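Local coordinates for protein particle-associated glycoside hydrolase (Acinetobacter phage Fri1, PDB 6C72) that probably degrades the capsular polysaccharide of Acinetobacter baumannii as the phage's trimeric tailspike depolymerase, assisting virus entry, at residues T236-R247 against F264-V275. Numbering follows the deposited sequence.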
# COMPACT_ATOMS: atom_id res chain seq x y z
N THR A 236 19.95 19.31 0.84
CA THR A 236 19.76 20.75 0.94
C THR A 236 20.14 21.20 2.34
O THR A 236 19.78 20.56 3.33
CB THR A 236 18.30 21.18 0.62
OG1 THR A 236 17.40 20.54 1.53
CG2 THR A 236 17.92 20.82 -0.81
N SER A 237 20.85 22.33 2.43
CA SER A 237 21.34 22.77 3.73
C SER A 237 21.50 24.28 3.75
O SER A 237 22.01 24.86 2.79
CB SER A 237 22.68 22.11 4.06
OG SER A 237 23.28 22.75 5.18
N GLY A 238 21.05 24.90 4.83
CA GLY A 238 21.34 26.29 5.11
C GLY A 238 20.37 27.30 4.55
O GLY A 238 20.68 28.50 4.57
N PHE A 239 19.21 26.88 4.06
CA PHE A 239 18.31 27.83 3.41
C PHE A 239 17.52 28.66 4.42
O PHE A 239 17.23 28.22 5.54
CB PHE A 239 17.39 27.10 2.42
CG PHE A 239 18.11 26.67 1.18
CD1 PHE A 239 18.24 27.54 0.11
CD2 PHE A 239 18.77 25.45 1.14
CE1 PHE A 239 18.97 27.17 -1.02
CE2 PHE A 239 19.49 25.07 0.01
CZ PHE A 239 19.59 25.92 -1.07
N ARG A 240 17.21 29.89 4.02
CA ARG A 240 16.56 30.84 4.92
C ARG A 240 15.13 30.43 5.22
O ARG A 240 14.62 30.71 6.32
CB ARG A 240 16.62 32.24 4.30
CG ARG A 240 16.00 33.36 5.13
CD ARG A 240 16.21 34.73 4.49
NE ARG A 240 15.91 34.74 3.06
CZ ARG A 240 14.71 34.99 2.53
NH1 ARG A 240 13.66 35.24 3.32
NH2 ARG A 240 14.54 34.98 1.21
N LEU A 241 14.45 29.79 4.28
CA LEU A 241 13.09 29.32 4.51
C LEU A 241 13.08 27.79 4.51
O LEU A 241 13.09 27.18 5.58
CB LEU A 241 12.13 29.88 3.46
CG LEU A 241 12.07 31.41 3.43
CD1 LEU A 241 11.13 31.91 2.35
CD2 LEU A 241 11.65 31.97 4.78
N GLU A 242 13.10 27.18 3.33
CA GLU A 242 13.04 25.73 3.21
C GLU A 242 14.01 25.24 2.15
O GLU A 242 14.25 25.90 1.14
CB GLU A 242 11.63 25.23 2.85
CG GLU A 242 10.64 25.23 4.01
CD GLU A 242 9.92 26.55 4.15
OE1 GLU A 242 9.79 27.29 3.14
OE2 GLU A 242 9.48 26.86 5.28
N GLY A 243 14.55 24.04 2.38
CA GLY A 243 15.29 23.39 1.31
C GLY A 243 14.40 22.99 0.15
O GLY A 243 14.81 23.07 -1.01
N LEU A 244 13.16 22.59 0.44
CA LEU A 244 12.17 22.20 -0.55
C LEU A 244 10.84 22.86 -0.20
O LEU A 244 10.44 22.84 0.97
CB LEU A 244 12.01 20.67 -0.60
CG LEU A 244 10.83 20.09 -1.37
CD1 LEU A 244 10.91 20.35 -2.87
CD2 LEU A 244 10.66 18.60 -1.07
N TYR A 245 10.19 23.45 -1.19
CA TYR A 245 8.93 24.17 -1.01
C TYR A 245 8.06 23.91 -2.22
O TYR A 245 8.46 24.20 -3.36
CB TYR A 245 9.20 25.66 -0.82
CG TYR A 245 7.99 26.54 -0.57
CD1 TYR A 245 7.57 26.80 0.73
CD2 TYR A 245 7.31 27.14 -1.62
CE1 TYR A 245 6.48 27.61 0.98
CE2 TYR A 245 6.21 27.96 -1.38
CZ TYR A 245 5.80 28.19 -0.08
OH TYR A 245 4.72 29.01 0.16
N ILE A 246 6.87 23.35 -2.01
CA ILE A 246 6.01 22.94 -3.11
C ILE A 246 4.69 23.69 -3.00
O ILE A 246 3.89 23.44 -2.08
CB ILE A 246 5.78 21.43 -3.11
CG1 ILE A 246 7.15 20.70 -3.02
CG2 ILE A 246 4.98 21.05 -4.34
CD1 ILE A 246 7.07 19.21 -3.21
N ARG A 247 4.42 24.56 -3.96
CA ARG A 247 3.17 25.31 -3.96
C ARG A 247 2.75 25.56 -5.40
O ARG A 247 3.36 26.38 -6.09
CB ARG A 247 3.33 26.62 -3.20
CG ARG A 247 2.04 27.37 -3.04
CD ARG A 247 2.19 28.74 -2.44
NE ARG A 247 0.86 29.23 -2.13
CZ ARG A 247 0.55 30.51 -1.93
NH1 ARG A 247 1.49 31.44 -2.02
NH2 ARG A 247 -0.71 30.85 -1.65
N PHE A 264 16.99 16.58 3.43
CA PHE A 264 16.60 17.97 3.61
C PHE A 264 17.06 18.38 5.01
O PHE A 264 16.44 18.04 6.02
CB PHE A 264 15.10 18.12 3.37
CG PHE A 264 14.66 17.54 2.05
CD1 PHE A 264 14.86 18.24 0.87
CD2 PHE A 264 14.09 16.29 1.97
CE1 PHE A 264 14.48 17.71 -0.35
CE2 PHE A 264 13.70 15.76 0.75
CZ PHE A 264 13.88 16.48 -0.41
N LEU A 265 18.18 19.10 5.07
CA LEU A 265 18.84 19.35 6.34
C LEU A 265 18.46 20.73 6.86
O LEU A 265 17.35 21.21 6.60
CB LEU A 265 20.36 19.22 6.20
CG LEU A 265 20.85 17.93 5.55
CD1 LEU A 265 22.39 17.93 5.43
CD2 LEU A 265 20.38 16.70 6.32
N ASP A 266 19.39 21.38 7.57
CA ASP A 266 19.05 22.57 8.33
C ASP A 266 18.51 23.67 7.43
O ASP A 266 19.03 23.91 6.33
CB ASP A 266 20.27 23.09 9.09
CG ASP A 266 21.43 23.44 8.16
OD1 ASP A 266 22.01 22.51 7.55
OD2 ASP A 266 21.74 24.64 8.00
N ALA A 267 17.45 24.31 7.90
CA ALA A 267 16.87 25.48 7.27
C ALA A 267 16.28 26.34 8.38
O ALA A 267 15.88 25.82 9.42
CB ALA A 267 15.82 25.11 6.22
N ARG A 268 16.23 27.65 8.14
CA ARG A 268 15.84 28.58 9.20
C ARG A 268 14.34 28.63 9.44
O ARG A 268 13.92 29.22 10.45
CB ARG A 268 16.34 29.99 8.90
CG ARG A 268 17.84 30.08 8.61
CD ARG A 268 18.69 29.50 9.74
NE ARG A 268 18.43 30.15 11.02
CZ ARG A 268 18.95 31.32 11.37
NH1 ARG A 268 19.74 31.97 10.53
NH2 ARG A 268 18.69 31.85 12.56
N ARG A 269 13.53 28.05 8.56
CA ARG A 269 12.10 27.94 8.83
C ARG A 269 11.72 26.47 9.00
O ARG A 269 11.53 26.02 10.13
CB ARG A 269 11.26 28.62 7.73
CG ARG A 269 9.80 28.83 8.14
CD ARG A 269 9.07 29.86 7.29
NE ARG A 269 8.86 29.41 5.91
CZ ARG A 269 8.32 30.15 4.95
NH1 ARG A 269 7.92 31.40 5.18
NH2 ARG A 269 8.19 29.63 3.73
N ASN A 270 11.61 25.72 7.90
CA ASN A 270 11.39 24.28 7.92
C ASN A 270 12.40 23.61 7.00
O ASN A 270 12.86 24.22 6.03
CB ASN A 270 9.96 23.92 7.45
CG ASN A 270 8.90 24.79 8.07
OD1 ASN A 270 8.60 24.65 9.26
ND2 ASN A 270 8.35 25.71 7.30
N THR A 271 12.73 22.36 7.27
CA THR A 271 13.59 21.65 6.33
C THR A 271 12.90 21.53 4.98
O THR A 271 13.56 21.55 3.94
CB THR A 271 13.96 20.25 6.83
OG1 THR A 271 12.79 19.43 6.91
CG2 THR A 271 14.67 20.31 8.19
N ALA A 272 11.58 21.39 4.98
CA ALA A 272 10.81 21.25 3.75
C ALA A 272 9.35 21.58 4.06
O ALA A 272 8.89 21.40 5.19
CB ALA A 272 10.91 19.83 3.18
N ALA A 273 8.63 22.06 3.04
CA ALA A 273 7.23 22.42 3.24
C ALA A 273 6.42 22.03 2.02
O ALA A 273 6.85 22.25 0.88
CB ALA A 273 7.07 23.92 3.52
N LEU A 274 5.27 21.42 2.27
CA LEU A 274 4.25 21.17 1.26
C LEU A 274 3.12 22.14 1.53
O LEU A 274 2.52 22.11 2.61
CB LEU A 274 3.75 19.73 1.30
CG LEU A 274 4.79 18.61 1.27
CD1 LEU A 274 4.11 17.27 1.02
CD2 LEU A 274 5.83 18.88 0.20
N VAL A 275 2.80 22.98 0.54
CA VAL A 275 1.85 24.07 0.72
C VAL A 275 0.63 23.93 -0.19
O VAL A 275 -0.50 24.19 0.25
CB VAL A 275 2.55 25.43 0.47
CG1 VAL A 275 1.58 26.57 0.61
CG2 VAL A 275 3.72 25.58 1.43
O HOH W 1 16.51 21.46 4.00
O HOH W 2 17.96 23.76 3.85
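Strands 244-247 and 272-275 run parallel, their axes 4.7 Å apart, joined by hydrogen bonds from Ala273 N to Leu244 O, Ile246 N to Ala273 O and Val275 N to Ile246 O; Thr236 and Phe264 form a further parallel bridge on the far side of the corner at Gly243. Between the two bridged stretches the loops follow the same path, and Leu241 O accepts the N-H groups of both Arg269 and Asn270. Glu242 is the polar centre. Its chain, bent at chi2 (88°), turns the carboxylate to Arg269, which grips it side-on: NE reaches OE2 of Glu242 at 2.7 Å in an almost straight bond (175°), while NH2 of Arg269 donates to OE1 at 2.9 Å. Asn270 ND2 meets the same Glu242 OE2 from the anti side at 2.6 Å, with amide and carboxylate nearly coplanar. Leu241 CD2 lies over one face of the Arg269 guanidinium, 3.8 Å from NH1. On the face carrying Leu244, Ile246 and Phe264, which meets Phe259 of strand 255-260, Leu244 CB and CD2 pack obliquely on the Phe264 ring, and Ile246 CD1 lies alongside Leu274 CD2 at 3.6 Å. On the other side of the strands, the ring of Tyr245 crosses Val275, CE1 to CG2 3.5 Å. At the far end Ser237 OG donates to Asp266 OD1 (2.7 Å), and a water sits between Thr236 OG1 and the carbonyl oxygens of Leu265 and Thr271. Strands 220-224 and 300-302 continue the parallel pairing on either side of this pair, consistent with successive coils of a parallel beta-helix, the fold common among phage tailspikes. Three N-H donors, two on OE2 and one on OE1, fix the rotation of the buried Glu242 carboxylate, adding a salt bridge and an amide bond to the backbone bonds between the loops.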